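Local coordinates for protein putative mandelate racemase (Bordetella bronchiseptica, PDB 3OZY) that binds magnesium and probably acts on acid sugars as a member of the enolase superfamily, its precise reaction being unknown, at residues K133-Y147 and V319-T333. Sequence-based numbering, arbitrary orientation. Where two conformers were deposited one is given.
With ACY (acetic acid), chain I.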
loop_
_atom_site.group_PDB
_atom_site.type_symbol
_atom_site.label_atom_id
_atom_site.label_comp_id
_atom_site.label_asym_id
_atom_site.label_seq_id
_atom_site.Cartn_x
_atom_site.Cartn_y
_atom_site.Cartn_z
ATOM N N LYS A 133 -16.836 -10.821 26.795
ATOM C CA LYS A 133 -17.156 -11.826 25.793
ATOM C C LYS A 133 -18.563 -11.681 25.242
ATOM O O LYS A 133 -19.489 -11.296 25.963
ATOM C CB LYS A 133 -16.985 -13.232 26.369
ATOM C CG LYS A 133 -15.542 -13.566 26.695
ATOM C CD LYS A 133 -15.408 -14.938 27.348
ATOM C CE LYS A 133 -13.935 -15.221 27.578
ATOM N NZ LYS A 133 -13.677 -16.571 28.164
ATOM N N PHE A 134 -18.701 -11.965 23.949
ATOM C CA PHE A 134 -19.970 -12.386 23.383
ATOM C C PHE A 134 -20.032 -13.921 23.396
ATOM O O PHE A 134 -21.009 -14.512 23.847
ATOM C CB PHE A 134 -20.139 -11.893 21.941
ATOM C CG PHE A 134 -21.357 -12.463 21.271
ATOM C CD1 PHE A 134 -22.581 -11.815 21.358
ATOM C CD2 PHE A 134 -21.289 -13.675 20.602
ATOM C CE1 PHE A 134 -23.708 -12.357 20.767
ATOM C CE2 PHE A 134 -22.415 -14.223 20.006
ATOM C CZ PHE A 134 -23.626 -13.560 20.093
ATOM N N HIS A 135 -18.976 -14.555 22.890
ATOM C CA HIS A 135 -18.909 -16.011 22.808
ATOM C C HIS A 135 -18.442 -16.583 24.138
ATOM O O HIS A 135 -17.301 -17.013 24.278
ATOM C CB HIS A 135 -17.971 -16.424 21.675
ATOM C CG HIS A 135 -18.462 -16.022 20.319
ATOM N ND1 HIS A 135 -19.475 -16.695 19.671
ATOM C CD2 HIS A 135 -18.093 -15.008 19.499
ATOM C CE1 HIS A 135 -19.708 -16.115 18.506
ATOM N NE2 HIS A 135 -18.881 -15.091 18.376
ATOM N N THR A 136 -19.342 -16.587 25.116
ATOM C CA THR A 136 -18.964 -16.929 26.484
ATOM C C THR A 136 -18.457 -18.367 26.643
ATOM O O THR A 136 -17.615 -18.632 27.504
ATOM C CB THR A 136 -20.128 -16.683 27.478
ATOM O OG1 THR A 136 -21.250 -17.499 27.126
ATOM C CG2 THR A 136 -20.557 -15.215 27.464
ATOM N N ARG A 137 -18.957 -19.280 25.814
ATOM C CA ARG A 137 -18.571 -20.690 25.910
ATOM C C ARG A 137 -17.288 -21.004 25.143
ATOM O O ARG A 137 -16.720 -22.090 25.289
ATOM C CB ARG A 137 -19.693 -21.587 25.386
ATOM C CG ARG A 137 -21.032 -21.396 26.078
ATOM C CD ARG A 137 -21.010 -21.925 27.500
ATOM N NE ARG A 137 -22.313 -21.789 28.146
ATOM C CZ ARG A 137 -22.701 -20.711 28.821
ATOM N NH1 ARG A 137 -21.886 -19.670 28.942
ATOM N NH2 ARG A 137 -23.906 -20.675 29.376
ATOM N N GLY A 138 -16.843 -20.065 24.316
ATOM C CA GLY A 138 -15.683 -20.281 23.470
ATOM C C GLY A 138 -15.968 -19.967 22.014
ATOM O O GLY A 138 -17.115 -19.739 21.635
ATOM N N VAL A 139 -14.909 -19.993 21.213
ATOM C CA VAL A 139 -14.933 -19.543 19.831
ATOM C C VAL A 139 -14.664 -20.709 18.874
ATOM O O VAL A 139 -13.626 -21.362 18.964
ATOM C CB VAL A 139 -13.862 -18.443 19.635
ATOM C CG1 VAL A 139 -13.675 -18.099 18.157
ATOM C CG2 VAL A 139 -14.219 -17.202 20.448
ATOM N N ARG A 140 -15.596 -20.969 17.962
ATOM C CA ARG A 140 -15.413 -22.052 16.998
ATOM C C ARG A 140 -14.253 -21.769 16.044
ATOM O O ARG A 140 -14.218 -20.716 15.390
ATOM C CB ARG A 140 -16.692 -22.277 16.197
ATOM C CG ARG A 140 -16.572 -23.430 15.225
ATOM C CD ARG A 140 -17.626 -23.340 14.156
ATOM N NE ARG A 140 -17.827 -24.623 13.498
ATOM C CZ ARG A 140 -18.776 -24.846 12.606
ATOM N NH1 ARG A 140 -19.602 -23.859 12.275
ATOM N NH2 ARG A 140 -18.906 -26.044 12.049
ATOM N N ALA A 141 -13.308 -22.706 15.977
ATOM C CA ALA A 141 -12.106 -22.557 15.157
ATOM C C ALA A 141 -12.154 -23.429 13.910
ATOM O O ALA A 141 -12.905 -24.415 13.840
ATOM C CB ALA A 141 -10.857 -22.897 15.969
ATOM N N TYR A 142 -11.352 -23.071 12.919
ATOM C CA TYR A 142 -11.160 -23.927 11.768
ATOM C C TYR A 142 -9.684 -24.173 11.541
ATOM O O TYR A 142 -8.849 -23.316 11.832
ATOM C CB TYR A 142 -11.826 -23.360 10.513
ATOM C CG TYR A 142 -11.174 -22.163 9.829
ATOM C CD1 TYR A 142 -10.149 -22.337 8.899
ATOM C CD2 TYR A 142 -11.651 -20.866 10.040
ATOM C CE1 TYR A 142 -9.596 -21.253 8.222
ATOM C CE2 TYR A 142 -11.095 -19.776 9.380
ATOM C CZ TYR A 142 -10.072 -19.974 8.471
ATOM O OH TYR A 142 -9.512 -18.905 7.780
ATOM N N ALA A 143 -9.374 -25.346 10.998
ATOM C CA ALA A 143 -7.997 -25.742 10.739
ATOM C C ALA A 143 -7.533 -25.112 9.435
ATOM O O ALA A 143 -8.105 -25.372 8.374
ATOM C CB ALA A 143 -7.894 -27.271 10.665
ATOM N N SER A 144 -6.483 -24.301 9.524
ATOM C CA SER A 144 -5.975 -23.565 8.382
ATOM C C SER A 144 -4.551 -24.036 8.062
ATOM O O SER A 144 -3.659 -23.811 8.876
ATOM C CB SER A 144 -5.965 -22.075 8.741
ATOM O OG SER A 144 -5.540 -21.285 7.649
ATOM N N SER A 145 -4.299 -24.700 6.927
ATOM C CA SER A 145 -5.257 -25.169 5.925
ATOM C C SER A 145 -4.680 -26.453 5.337
ATOM O O SER A 145 -3.542 -26.819 5.627
ATOM C CB SER A 145 -5.376 -24.171 4.769
ATOM O OG SER A 145 -6.009 -22.967 5.165
ATOM N N ILE A 146 -5.473 -27.112 4.503
ATOM C CA ILE A 146 -5.035 -28.213 3.647
ATOM C C ILE A 146 -4.536 -27.551 2.364
ATOM O O ILE A 146 -5.281 -26.803 1.718
ATOM C CB ILE A 146 -6.211 -29.156 3.359
ATOM C CG1 ILE A 146 -6.714 -29.756 4.676
ATOM C CG2 ILE A 146 -5.805 -30.243 2.365
ATOM C CD1 ILE A 146 -8.055 -30.459 4.583
ATOM N N TYR A 147 -3.266 -27.763 2.027
ATOM C CA TYR A 147 -2.618 -27.016 0.951
ATOM C C TYR A 147 -2.635 -27.749 -0.397
ATOM O O TYR A 147 -3.279 -28.795 -0.540
ATOM C CB TYR A 147 -1.194 -26.588 1.371
ATOM C CG TYR A 147 -1.197 -25.318 2.212
ATOM C CD1 TYR A 147 -1.646 -25.331 3.527
ATOM C CD2 TYR A 147 -0.772 -24.103 1.682
ATOM C CE1 TYR A 147 -1.672 -24.167 4.302
ATOM C CE2 TYR A 147 -0.793 -22.937 2.450
ATOM C CZ TYR A 147 -1.243 -22.978 3.756
ATOM O OH TYR A 147 -1.268 -21.827 4.524
ATOM N N VAL A 319 -12.500 -11.410 18.412
ATOM C CA VAL A 319 -13.514 -12.364 17.984
ATOM C C VAL A 319 -14.360 -12.836 19.165
ATOM O O VAL A 319 -15.586 -12.933 19.062
ATOM C CB VAL A 319 -12.870 -13.546 17.237
ATOM C CG1 VAL A 319 -13.857 -14.694 17.040
ATOM C CG2 VAL A 319 -12.312 -13.050 15.904
ATOM N N ALA A 320 -13.712 -13.109 20.294
ATOM C CA ALA A 320 -14.446 -13.549 21.479
ATOM C C ALA A 320 -15.479 -12.507 21.929
ATOM O O ALA A 320 -16.545 -12.857 22.446
ATOM C CB ALA A 320 -13.475 -13.861 22.605
ATOM N N ALA A 321 -15.147 -11.235 21.725
ATOM C CA ALA A 321 -15.991 -10.118 22.156
ATOM C C ALA A 321 -17.067 -9.738 21.140
ATOM O O ALA A 321 -17.979 -8.970 21.455
ATOM C CB ALA A 321 -15.118 -8.902 22.470
ATOM N N SER A 322 -16.963 -10.288 19.932
ATOM C CA SER A 322 -17.831 -9.890 18.825
ATOM C C SER A 322 -19.019 -10.827 18.605
ATOM O O SER A 322 -18.872 -12.047 18.659
ATOM C CB SER A 322 -17.020 -9.805 17.532
ATOM O OG SER A 322 -17.889 -9.705 16.414
ATOM N N PRO A 323 -20.203 -10.258 18.329
ATOM C CA PRO A 323 -21.391 -11.073 18.040
ATOM C C PRO A 323 -21.363 -11.761 16.671
ATOM O O PRO A 323 -22.268 -12.532 16.362
ATOM C CB PRO A 323 -22.530 -10.046 18.075
ATOM C CG PRO A 323 -21.881 -8.783 17.683
ATOM C CD PRO A 323 -20.535 -8.825 18.379
ATOM N N HIS A 324 -20.348 -11.520 15.854
ATOM C CA HIS A 324 -20.279 -12.222 14.577
ATOM C C HIS A 324 -20.186 -13.726 14.785
ATOM O O HIS A 324 -19.563 -14.173 15.741
ATOM C CB HIS A 324 -19.070 -11.758 13.772
ATOM C CG HIS A 324 -19.209 -10.375 13.226
ATOM N ND1 HIS A 324 -20.133 -10.057 12.254
ATOM C CD2 HIS A 324 -18.557 -9.228 13.527
ATOM C CE1 HIS A 324 -20.040 -8.767 11.975
ATOM N NE2 HIS A 324 -19.099 -8.239 12.739
ATOM N N PRO A 325 -20.779 -14.514 13.870
ATOM C CA PRO A 325 -20.638 -15.972 13.976
ATOM C C PRO A 325 -19.162 -16.327 13.952
ATOM O O PRO A 325 -18.401 -15.780 13.153
ATOM C CB PRO A 325 -21.300 -16.495 12.697
ATOM C CG PRO A 325 -22.081 -15.347 12.136
ATOM C CD PRO A 325 -21.412 -14.096 12.606
ATOM N N ALA A 326 -18.748 -17.240 14.814
ATOM C CA ALA A 326 -17.333 -17.579 14.911
ATOM C C ALA A 326 -16.886 -18.541 13.814
ATOM O O ALA A 326 -17.526 -19.568 13.586
ATOM C CB ALA A 326 -17.029 -18.177 16.280
ATOM N N MET A 327 -15.792 -18.202 13.145
ATOM C CA MET A 327 -15.155 -19.106 12.195
ATOM C C MET A 327 -13.684 -18.721 12.237
ATOM O O MET A 327 -13.164 -18.039 11.347
ATOM C CB MET A 327 -15.762 -18.954 10.795
ATOM C CG MET A 327 -15.249 -19.968 9.761
ATOM S SD MET A 327 -15.384 -21.702 10.259
ATOM C CE MET A 327 -17.150 -21.947 10.097
ATOM N N PHE A 328 -13.035 -19.132 13.323
ATOM C CA PHE A 328 -11.774 -18.539 13.740
ATOM C C PHE A 328 -10.572 -19.285 13.186
ATOM O O PHE A 328 -10.365 -20.461 13.487
ATOM C CB PHE A 328 -11.673 -18.485 15.266
ATOM C CG PHE A 328 -10.448 -17.775 15.737
ATOM C CD1 PHE A 328 -10.382 -16.396 15.657
ATOM C CD2 PHE A 328 -9.342 -18.470 16.198
ATOM C CE1 PHE A 328 -9.252 -15.712 16.051
ATOM C CE2 PHE A 328 -8.205 -17.790 16.599
ATOM C CZ PHE A 328 -8.161 -16.409 16.523
ATOM N N GLU A 329 -9.763 -18.590 12.387
ATOM C CA GLU A 329 -8.630 -19.215 11.708
ATOM C C GLU A 329 -7.536 -19.666 12.676
ATOM O O GLU A 329 -7.028 -18.872 13.466
ATOM C CB GLU A 329 -8.042 -18.261 10.661
ATOM C CG GLU A 329 -6.899 -18.885 9.882
ATOM C CD GLU A 329 -6.468 -18.067 8.679
ATOM O OE1 GLU A 329 -6.519 -16.814 8.725
ATOM O OE2 GLU A 329 -6.049 -18.680 7.672
ATOM N N TRP A 330 -7.171 -20.947 12.594
ATOM C CA TRP A 330 -6.085 -21.487 13.406
ATOM C C TRP A 330 -5.073 -22.241 12.545
ATOM O O TRP A 330 -5.354 -23.334 12.053
ATOM C CB TRP A 330 -6.609 -22.394 14.536
ATOM C CG TRP A 330 -5.540 -22.606 15.564
ATOM C CD1 TRP A 330 -4.445 -23.413 15.450
ATOM C CD2 TRP A 330 -5.431 -21.953 16.836
ATOM N NE1 TRP A 330 -3.659 -23.299 16.574
ATOM C CE2 TRP A 330 -4.249 -22.420 17.445
ATOM C CE3 TRP A 330 -6.227 -21.034 17.528
ATOM C CZ2 TRP A 330 -3.836 -21.989 18.709
ATOM C CZ3 TRP A 330 -5.824 -20.611 18.783
ATOM C CH2 TRP A 330 -4.633 -21.085 19.358
ATOM N N ASP A 331 -3.893 -21.650 12.392
ATOM C CA ASP A 331 -2.779 -22.220 11.627
ATOM C C ASP A 331 -2.366 -23.574 12.199
ATOM O O ASP A 331 -1.889 -23.642 13.339
ATOM C CB ASP A 331 -1.604 -21.228 11.741
ATOM C CG ASP A 331 -0.345 -21.635 10.977
ATOM O OD1 ASP A 331 -0.242 -22.754 10.436
ATOM O OD2 ASP A 331 0.571 -20.777 10.929
ATOM N N ILE A 332 -2.532 -24.636 11.404
ATOM C CA ILE A 332 -2.129 -25.987 11.827
ATOM C C ILE A 332 -0.898 -26.500 11.089
ATOM O O ILE A 332 -0.515 -27.669 11.233
ATOM C CB ILE A 332 -3.291 -27.025 11.750
ATOM C CG1 ILE A 332 -3.990 -27.050 10.373
ATOM C CG2 ILE A 332 -4.302 -26.744 12.849
ATOM C CD1 ILE A 332 -3.098 -27.315 9.176
ATOM N N THR A 333 -0.271 -25.636 10.298
ATOM C CA THR A 333 0.940 -26.017 9.574
ATOM C C THR A 333 2.150 -25.968 10.511
ATOM O O THR A 333 2.050 -25.485 11.638
ATOM C CB THR A 333 1.181 -25.115 8.328
ATOM O OG1 THR A 333 1.593 -23.805 8.740
ATOM C CG2 THR A 333 -0.086 -25.004 7.495
HETATM C C ACY I . -0.876 -18.752 2.695
HETATM O O ACY I . -1.642 -19.019 1.752
HETATM O OXT ACY I . -0.591 -19.564 3.602
HETATM C CH3 ACY I . -0.238 -17.395 2.755
#
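With CG of Tyr-142 set between its backbone N and carbonyl carbon (chi1 74°) and CG of Glu-329 anti to its own N (chi1 -177°), the phenol ring lies over the start of the glutamate. Glu-329 CA sits above one ring face, 3.7 Å from its centroid, while Met-327 O meets the ring edge at CE2, 3.3 Å away. Met-327 adds an oblique Met-aromatic contact. Ser-144 OG then donates to the anti lone pair of Glu-329 OE2 (2.7 Å); Lys-171 NZ forms a salt bridge with that same oxygen and a hydrogen bond with Tyr-142 OH. Parallel strands 139-146 and 328-331 carry these groups, joined by five backbone hydrogen bonds from Phe-328 N to Arg-140 O through Ile-332 N to Ser-144 O, closing the curled sheet of the beta-alpha barrel between its first and last strands. Toward the N-terminal ends, Val-139 CG1 wedges against Phe-328 CB (3.5 Å) and Val-319 CG1. Ala-320 O of helix 309-321 accepts from both Phe-134 N and His-135 N. The imidazole lies between Phe-134 CD2 and Ala-326 CB on opposite faces, and its NE2 donates in the ring plane to His-324 O (2.9 Å). Pro-323 CA makes a CH-pi contact over one Phe-134 face. Gripped at OE2 by hydroxyl and ammonium, the Glu-329 side chain is held about 5 Å from a bound magnesium ion.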